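Local atomic coordinates of estrogen receptor (Crassostrea gigas, PDB entry 4N1Y), a protein that probably activates transcription without needing a hormone, as a constitutively active member of the steroid hormone receptor family. Residues Q12-A17 against K57-Y62; V114-I119 against I206-R211; E121-V126 against R199-R204. All blocks are in the same frame, centred on the assembly; numbering follows the deposited sequence.

Contact 1 of 3, residues Q12-A17 against K57-Y62; sequences QALNKA and KNVPGY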
# COMPACT_ATOMS: atom_id res chain seq x y z
N GLN B 12 23.98 -0.86 -12.11
CA GLN B 12 24.88 -1.95 -12.45
C GLN B 12 24.80 -3.04 -11.41
O GLN B 12 24.67 -4.21 -11.76
CB GLN B 12 26.31 -1.44 -12.61
CG GLN B 12 26.46 -0.58 -13.85
CD GLN B 12 27.86 -0.01 -13.99
OE1 GLN B 12 28.57 0.18 -13.00
NE2 GLN B 12 28.27 0.26 -15.23
N ALA B 13 24.80 -2.66 -10.14
CA ALA B 13 24.76 -3.63 -9.06
C ALA B 13 23.48 -4.47 -9.15
O ALA B 13 23.53 -5.70 -9.22
CB ALA B 13 24.86 -2.93 -7.70
N LEU B 14 22.34 -3.78 -9.17
CA LEU B 14 21.05 -4.44 -9.32
C LEU B 14 20.95 -5.29 -10.59
O LEU B 14 20.24 -6.29 -10.62
CB LEU B 14 19.94 -3.39 -9.30
CG LEU B 14 19.79 -2.61 -8.00
CD1 LEU B 14 18.56 -1.75 -8.07
CD2 LEU B 14 19.70 -3.53 -6.78
N ASN B 15 21.63 -4.87 -11.65
CA ASN B 15 21.54 -5.62 -12.89
C ASN B 15 22.40 -6.88 -12.91
O ASN B 15 21.99 -7.88 -13.51
CB ASN B 15 21.89 -4.73 -14.07
CG ASN B 15 20.66 -4.17 -14.74
OD1 ASN B 15 19.99 -4.85 -15.52
ND2 ASN B 15 20.33 -2.93 -14.42
N LYS B 16 23.58 -6.86 -12.29
CA LYS B 16 24.37 -8.10 -12.26
C LYS B 16 23.86 -9.00 -11.12
O LYS B 16 24.45 -10.03 -10.83
CB LYS B 16 25.89 -7.85 -12.09
CG LYS B 16 26.32 -6.59 -11.32
CD LYS B 16 27.86 -6.38 -11.33
CE LYS B 16 28.33 -5.33 -10.30
NZ LYS B 16 28.32 -5.80 -8.88
N ALA B 17 22.73 -8.64 -10.54
CA ALA B 17 22.13 -9.45 -9.49
C ALA B 17 20.69 -9.76 -9.85
O ALA B 17 19.91 -10.20 -9.01
CB ALA B 17 22.22 -8.74 -8.16
N LYS B 57 20.95 -9.02 -0.69
CA LYS B 57 22.26 -8.74 -0.14
C LYS B 57 23.11 -7.98 -1.16
O LYS B 57 24.13 -7.37 -0.83
CB LYS B 57 22.92 -10.05 0.30
CG LYS B 57 22.06 -10.73 1.36
CD LYS B 57 22.64 -12.03 1.88
CE LYS B 57 21.71 -12.61 2.94
NZ LYS B 57 22.15 -13.94 3.45
N ASN B 58 22.64 -7.96 -2.41
CA ASN B 58 23.31 -7.22 -3.45
C ASN B 58 22.80 -5.80 -3.57
O ASN B 58 23.42 -4.98 -4.23
CB ASN B 58 23.16 -7.91 -4.81
CG ASN B 58 23.96 -9.18 -4.92
OD1 ASN B 58 23.84 -10.07 -4.09
ND2 ASN B 58 24.80 -9.25 -5.94
N VAL B 59 21.66 -5.50 -2.94
CA VAL B 59 21.16 -4.13 -2.99
C VAL B 59 22.09 -3.26 -2.16
O VAL B 59 22.24 -3.47 -0.96
CB VAL B 59 19.72 -4.04 -2.53
CG1 VAL B 59 19.25 -2.60 -2.59
CG2 VAL B 59 18.83 -4.92 -3.41
N PRO B 60 22.74 -2.29 -2.81
CA PRO B 60 23.82 -1.51 -2.18
C PRO B 60 23.36 -0.87 -0.89
O PRO B 60 22.36 -0.15 -0.86
CB PRO B 60 24.18 -0.46 -3.24
CG PRO B 60 23.07 -0.49 -4.21
CD PRO B 60 22.50 -1.86 -4.19
N GLY B 61 24.10 -1.17 0.18
CA GLY B 61 23.82 -0.64 1.50
C GLY B 61 23.27 -1.72 2.40
O GLY B 61 23.51 -1.70 3.61
N TYR B 62 22.57 -2.68 1.82
CA TYR B 62 21.80 -3.67 2.57
C TYR B 62 22.66 -4.53 3.51
O TYR B 62 22.27 -4.81 4.66
CB TYR B 62 21.03 -4.57 1.61
CG TYR B 62 20.05 -5.51 2.28
CD1 TYR B 62 18.75 -5.09 2.55
CD2 TYR B 62 20.41 -6.80 2.64
CE1 TYR B 62 17.85 -5.92 3.17
CE2 TYR B 62 19.51 -7.65 3.26
CZ TYR B 62 18.23 -7.19 3.52
OH TYR B 62 17.31 -8.01 4.11
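Asn58 and Ala17 meet where the methyl of Ala17 lies to one side of the Asn58 amide plane. Ala17 CB stands 3.7 Å from Asn58 CG and touches Asn58 CB as well. The Pro60 ring is approached at its CD corner. Ala13 CB reaches Pro60 CD at 4.4 Å. Leu14 CD2 reaches the same Pro60 CD at 4.2 Å. Both are loose apolar contacts.

Two branches meet between these points: Leu14 CD2 touches Val59 CG2 at 3.7 Å. Leu14 has CG anti to its carbonyl carbon, chi1 -64°. Its first bond runs along the gap rather than into it, and CD2 makes the crossing. The two side chains meet at an oblique angle. Val59 offers CG2, while its CG1 lies anti to the backbone N. The helix backbone comes close: Leu14 CA and Val59 CA are 6.3 Å apart.

The helix gives way here. Lys16 is the first residue to leave helical angles. Ala17 follows, past the helix end, and its methyl points at the loop. On the other side Val59 to Tyr62 form a type II beta turn. Tyr62 N bonds to Val59 O at 2.9 Å, and Gly61 supplies the positive phi of the third position.

Leu142 and Ala145 of helix 137-149 also touch Leu14, and Met165 touches Val59. Trp55 packs on Ala17. The arrangement fits the nuclear receptor ligand-binding fold. Helix 7-15, the first modelled helix, rests on the turn between helices 34-56 and 67-89; that turn lies in the signature region of nuclear receptor ligand-binding domains.

Contact 2 of 3, residues V114-I119 against I206-R211; sequences VEMTEI and IAFFQR
Met116 and Phe208 come closest along the backbones, CA to CA 8.0 Å, where the start of helix 117-132 faces the side of helix 187-215. Helix 108-113 ends just before in a Schellman motif, with Glu115 at positive phi, and Met116 is the N-cap of the next helix.

The contact is built on a Met-aromatic pair, inside the all-helical ligand-binding domain. Met116 crosses the Phe208 ring at about a right angle. Its CG lies over one face toward the CE2-CZ rim, 3.8 Å from the ring centroid and 26° off the normal, a CH-pi contact. The sulfur sits obliquely, with Met116 SD 4.2 Å from the Phe208 ring centroid. A bend at chi3, 70°, sets the methyl between two rings. Met116 CE touches Phe208 CD2 at 3.7 Å. It also meets the edge of the Phe209 ring, 3.8 Å from Phe209 CE1. Phe209 CD1 in turn lies at the edge of the Phe208 ring, in its plane.

Two backbone carbonyls approach the same ring obliquely. Val114 O is 3.4 Å from Phe208 CZ, and Glu115 O is near Phe208 CE1. The Glu115 carboxylate is turned elsewhere, to a salt bridge with Lys34. Leu38 of helix 34-56 packs on Met116, and Val42 on Phe209. At the base of the Phe208 side chain, Ile119 CD1 rests 4.0 Å from Phe208 CB.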
# COMPACT_ATOMS: atom_id res chain seq x y z
N VAL B 114 -7.97 -21.86 -7.63
CA VAL B 114 -7.11 -21.77 -6.45
C VAL B 114 -7.59 -20.71 -5.47
O VAL B 114 -6.91 -20.41 -4.50
CB VAL B 114 -5.65 -21.45 -6.80
CG1 VAL B 114 -5.04 -22.58 -7.61
CG2 VAL B 114 -5.55 -20.14 -7.57
N GLU B 115 -8.75 -20.12 -5.76
CA GLU B 115 -9.40 -19.21 -4.83
C GLU B 115 -8.52 -18.03 -4.44
O GLU B 115 -8.53 -17.59 -3.29
CB GLU B 115 -9.83 -20.00 -3.60
CG GLU B 115 -10.67 -21.22 -3.98
CD GLU B 115 -11.00 -22.12 -2.81
OE1 GLU B 115 -10.54 -21.83 -1.68
OE2 GLU B 115 -11.69 -23.14 -3.02
N MET B 116 -7.77 -17.51 -5.42
CA MET B 116 -6.92 -16.34 -5.21
C MET B 116 -7.28 -15.25 -6.19
O MET B 116 -6.42 -14.53 -6.72
CB MET B 116 -5.45 -16.71 -5.38
CG MET B 116 -4.99 -17.76 -4.42
SD MET B 116 -3.22 -18.03 -4.50
CE MET B 116 -2.64 -16.50 -3.77
N THR B 117 -8.57 -15.16 -6.49
CA THR B 117 -9.00 -14.23 -7.50
C THR B 117 -8.73 -12.77 -7.16
O THR B 117 -8.12 -12.06 -7.95
CB THR B 117 -10.48 -14.41 -7.79
OG1 THR B 117 -10.68 -15.69 -8.42
CG2 THR B 117 -10.94 -13.37 -8.74
N GLU B 118 -9.12 -12.34 -5.97
CA GLU B 118 -9.00 -10.94 -5.56
C GLU B 118 -7.53 -10.57 -5.59
O GLU B 118 -7.17 -9.47 -6.03
CB GLU B 118 -9.66 -10.65 -4.20
CG GLU B 118 -8.78 -10.47 -2.95
CD GLU B 118 -9.62 -10.22 -1.68
OE1 GLU B 118 -10.86 -10.02 -1.80
OE2 GLU B 118 -9.06 -10.22 -0.56
N ILE B 119 -6.69 -11.49 -5.12
CA ILE B 119 -5.25 -11.26 -5.19
C ILE B 119 -4.76 -11.10 -6.63
O ILE B 119 -4.18 -10.08 -6.97
CB ILE B 119 -4.47 -12.39 -4.50
CG1 ILE B 119 -4.73 -12.35 -2.99
CG2 ILE B 119 -2.98 -12.27 -4.80
CD1 ILE B 119 -4.22 -13.56 -2.25
N ILE B 206 -0.12 -12.98 1.87
CA ILE B 206 0.41 -13.62 3.06
C ILE B 206 -0.71 -14.22 3.91
O ILE B 206 -0.59 -15.36 4.34
CB ILE B 206 1.24 -12.62 3.89
CG1 ILE B 206 2.60 -12.40 3.22
CG2 ILE B 206 1.42 -13.11 5.33
CD1 ILE B 206 3.35 -11.22 3.72
N ALA B 207 -1.80 -13.48 4.08
CA ALA B 207 -2.94 -13.99 4.84
C ALA B 207 -3.46 -15.28 4.24
O ALA B 207 -3.77 -16.23 4.97
CB ALA B 207 -4.04 -12.97 4.91
N PHE B 208 -3.57 -15.31 2.91
CA PHE B 208 -4.04 -16.52 2.24
C PHE B 208 -3.09 -17.70 2.46
O PHE B 208 -3.53 -18.81 2.76
CB PHE B 208 -4.23 -16.27 0.74
CG PHE B 208 -4.69 -17.47 -0.03
CD1 PHE B 208 -6.04 -17.82 -0.04
CD2 PHE B 208 -3.80 -18.23 -0.77
CE1 PHE B 208 -6.48 -18.92 -0.75
CE2 PHE B 208 -4.24 -19.32 -1.48
CZ PHE B 208 -5.58 -19.67 -1.48
N PHE B 209 -1.79 -17.46 2.33
CA PHE B 209 -0.81 -18.52 2.49
C PHE B 209 -0.79 -19.03 3.94
O PHE B 209 -0.56 -20.21 4.18
CB PHE B 209 0.56 -18.04 2.05
CG PHE B 209 0.83 -18.25 0.59
CD1 PHE B 209 0.03 -17.64 -0.36
CD2 PHE B 209 1.87 -19.06 0.17
CE1 PHE B 209 0.27 -17.83 -1.70
CE2 PHE B 209 2.11 -19.26 -1.17
CZ PHE B 209 1.30 -18.65 -2.11
N GLN B 210 -1.05 -18.14 4.89
CA GLN B 210 -1.11 -18.55 6.28
C GLN B 210 -2.25 -19.54 6.48
O GLN B 210 -2.11 -20.52 7.21
CB GLN B 210 -1.31 -17.34 7.20
CG GLN B 210 -0.11 -16.41 7.30
CD GLN B 210 -0.39 -15.21 8.19
OE1 GLN B 210 -1.46 -14.60 8.12
NE2 GLN B 210 0.57 -14.85 9.04
N ARG B 211 -3.37 -19.32 5.79
CA ARG B 211 -4.53 -20.20 5.94
C ARG B 211 -4.35 -21.48 5.15
O ARG B 211 -4.92 -22.52 5.48
CB ARG B 211 -5.81 -19.49 5.52
CG ARG B 211 -6.40 -18.53 6.54
CD ARG B 211 -7.66 -17.90 6.00
NE ARG B 211 -7.57 -17.62 4.57
CZ ARG B 211 -8.59 -17.21 3.82
NH1 ARG B 211 -9.79 -17.02 4.38
NH2 ARG B 211 -8.40 -16.94 2.53

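Contact 3 of 3, residues E121-V126 against R199-R204; sequences EQVAAV and RQAGER
This is a helix-helix contact that forms part of the interface with the second subunit. Gln122 of helix 117-132 reaches over to Gln200 and Ala201 of helix 187-215. The helices run nearly antiparallel, 152° between their directions, and the axes of these short segments come within 9.7 Å.

One side-chain bond joins them. Gln122 NE2 donates to Gln200 OE1 at 2.8 Å, with an N-H...O angle of 150°. The acceptor lies in the amide plane of Gln122. The donor sits above the Gln200 carbonyl plane, 47° out of it, off the lone pairs. Gln122 gets there extended, with CG anti to the backbone N. The two chains cross at about a right angle.

The other end of the Gln122 amide faces the helix surface. Gln122 OE1 is 3.7 Å from Ala201 CB. It also lies near Ala201 N, but the angle is too poor for a bond. Arg204 NH1 approaches Gln122 OE1 obliquely, at 3.7 Å, too far for a bond. Val123 adds an apolar touch, its CG2 4.1 Å from Ala201 CB.

Arg204 lays its guanidinium over Gln200 CG, and its NE forms a salt bridge with Glu203 of the second subunit. Gln200 NE2 bonds to that same Glu203. The pairing is reciprocal: Glu203 of this chain meets Arg204 and Gln200 of the second subunit.

Further in, Leu83 of helix 67-89 packs on both Val123 and Ala201. Leu98 of strand 97-99 covers Val123 next to them.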
# COMPACT_ATOMS: atom_id res chain seq x y z
N GLU B 121 -6.31 -10.64 -9.43
CA GLU B 121 -6.96 -9.59 -10.21
C GLU B 121 -6.32 -8.24 -9.98
O GLU B 121 -6.22 -7.43 -10.90
CB GLU B 121 -8.44 -9.51 -9.85
CG GLU B 121 -9.35 -10.27 -10.78
CD GLU B 121 -10.80 -10.07 -10.42
OE1 GLU B 121 -11.16 -8.95 -10.00
OE2 GLU B 121 -11.59 -11.02 -10.61
N GLN B 122 -5.85 -8.00 -8.77
CA GLN B 122 -5.14 -6.79 -8.45
C GLN B 122 -3.74 -6.79 -9.10
O GLN B 122 -3.30 -5.79 -9.69
CB GLN B 122 -5.05 -6.64 -6.93
CG GLN B 122 -4.62 -5.26 -6.47
CD GLN B 122 -4.84 -5.07 -4.99
OE1 GLN B 122 -4.82 -6.04 -4.22
NE2 GLN B 122 -5.09 -3.84 -4.58
N VAL B 123 -3.04 -7.91 -8.98
CA VAL B 123 -1.73 -8.06 -9.61
C VAL B 123 -1.77 -7.91 -11.11
O VAL B 123 -0.99 -7.16 -11.68
CB VAL B 123 -1.10 -9.42 -9.28
CG1 VAL B 123 0.21 -9.56 -10.03
CG2 VAL B 123 -0.88 -9.56 -7.79
N ALA B 124 -2.68 -8.66 -11.74
CA ALA B 124 -2.88 -8.60 -13.19
C ALA B 124 -3.15 -7.16 -13.68
O ALA B 124 -2.62 -6.74 -14.71
CB ALA B 124 -4.01 -9.51 -13.58
N ALA B 125 -3.97 -6.42 -12.93
CA ALA B 125 -4.25 -5.02 -13.25
C ALA B 125 -2.99 -4.17 -13.13
O ALA B 125 -2.73 -3.31 -13.96
CB ALA B 125 -5.35 -4.47 -12.35
N VAL B 126 -2.22 -4.42 -12.07
CA VAL B 126 -0.96 -3.73 -11.90
C VAL B 126 -0.08 -4.02 -13.11
O VAL B 126 0.55 -3.11 -13.65
CB VAL B 126 -0.25 -4.14 -10.59
CG1 VAL B 126 1.23 -3.82 -10.67
CG2 VAL B 126 -0.90 -3.48 -9.37
N ARG B 199 1.32 -3.66 -2.36
CA ARG B 199 1.30 -3.79 -0.91
C ARG B 199 -0.00 -4.44 -0.42
O ARG B 199 0.01 -5.35 0.41
CB ARG B 199 1.49 -2.41 -0.26
CG ARG B 199 1.33 -2.38 1.25
CD ARG B 199 2.51 -3.06 1.94
NE ARG B 199 3.80 -2.42 1.66
CZ ARG B 199 4.38 -1.50 2.43
NH1 ARG B 199 3.77 -1.05 3.52
NH2 ARG B 199 5.57 -1.00 2.09
N GLN B 200 -1.12 -3.97 -0.95
CA GLN B 200 -2.42 -4.53 -0.61
C GLN B 200 -2.48 -6.00 -1.06
O GLN B 200 -2.92 -6.88 -0.31
CB GLN B 200 -3.54 -3.70 -1.24
CG GLN B 200 -4.92 -4.16 -0.83
CD GLN B 200 -5.99 -3.19 -1.26
OE1 GLN B 200 -5.83 -2.45 -2.23
NE2 GLN B 200 -7.09 -3.17 -0.53
N ALA B 201 -2.02 -6.26 -2.27
CA ALA B 201 -2.00 -7.63 -2.76
C ALA B 201 -1.09 -8.52 -1.90
O ALA B 201 -1.42 -9.67 -1.63
CB ALA B 201 -1.54 -7.67 -4.21
N GLY B 202 0.03 -7.97 -1.45
CA GLY B 202 0.98 -8.73 -0.65
C GLY B 202 0.35 -9.19 0.65
O GLY B 202 0.47 -10.36 1.04
N GLU B 203 -0.32 -8.26 1.30
CA GLU B 203 -0.95 -8.50 2.59
C GLU B 203 -1.97 -9.62 2.50
O GLU B 203 -2.01 -10.54 3.33
CB GLU B 203 -1.61 -7.21 3.08
CG GLU B 203 -2.29 -7.26 4.42
CD GLU B 203 -1.31 -7.06 5.56
OE1 GLU B 203 -0.10 -6.90 5.29
OE2 GLU B 203 -1.76 -7.04 6.72
N ARG B 204 -2.80 -9.53 1.47
CA ARG B 204 -3.80 -10.55 1.24
C ARG B 204 -3.12 -11.86 0.87
O ARG B 204 -3.56 -12.93 1.27
CB ARG B 204 -4.75 -10.11 0.15
CG ARG B 204 -5.60 -8.95 0.60
CD ARG B 204 -6.40 -8.38 -0.54
NE ARG B 204 -7.36 -7.41 -0.04
CZ ARG B 204 -8.05 -6.59 -0.82
NH1 ARG B 204 -7.86 -6.62 -2.14
NH2 ARG B 204 -8.91 -5.74 -0.29

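In the fold
Contacts 2 and 3 are buried and join the same two helices, 117-132 and 187-215, with centres about 11 Å apart. They touch: Ile119 packs on the backbone of Arg204, and Glu118 makes a long, weak ion pair with its side chain. Contact 3 is nested in the chain loop that contact 2 closes. Contact 1 lies on the opposite side of the chain's centre, only partly buried, and ties the first modelled helix to a loop. Its chemistry is mostly aliphatic, with a methyl against an amide. Contact 2 is aromatic, with one methionine sulfur. Contact 3, at the second subunit, is the one with a polar bond between its side chains.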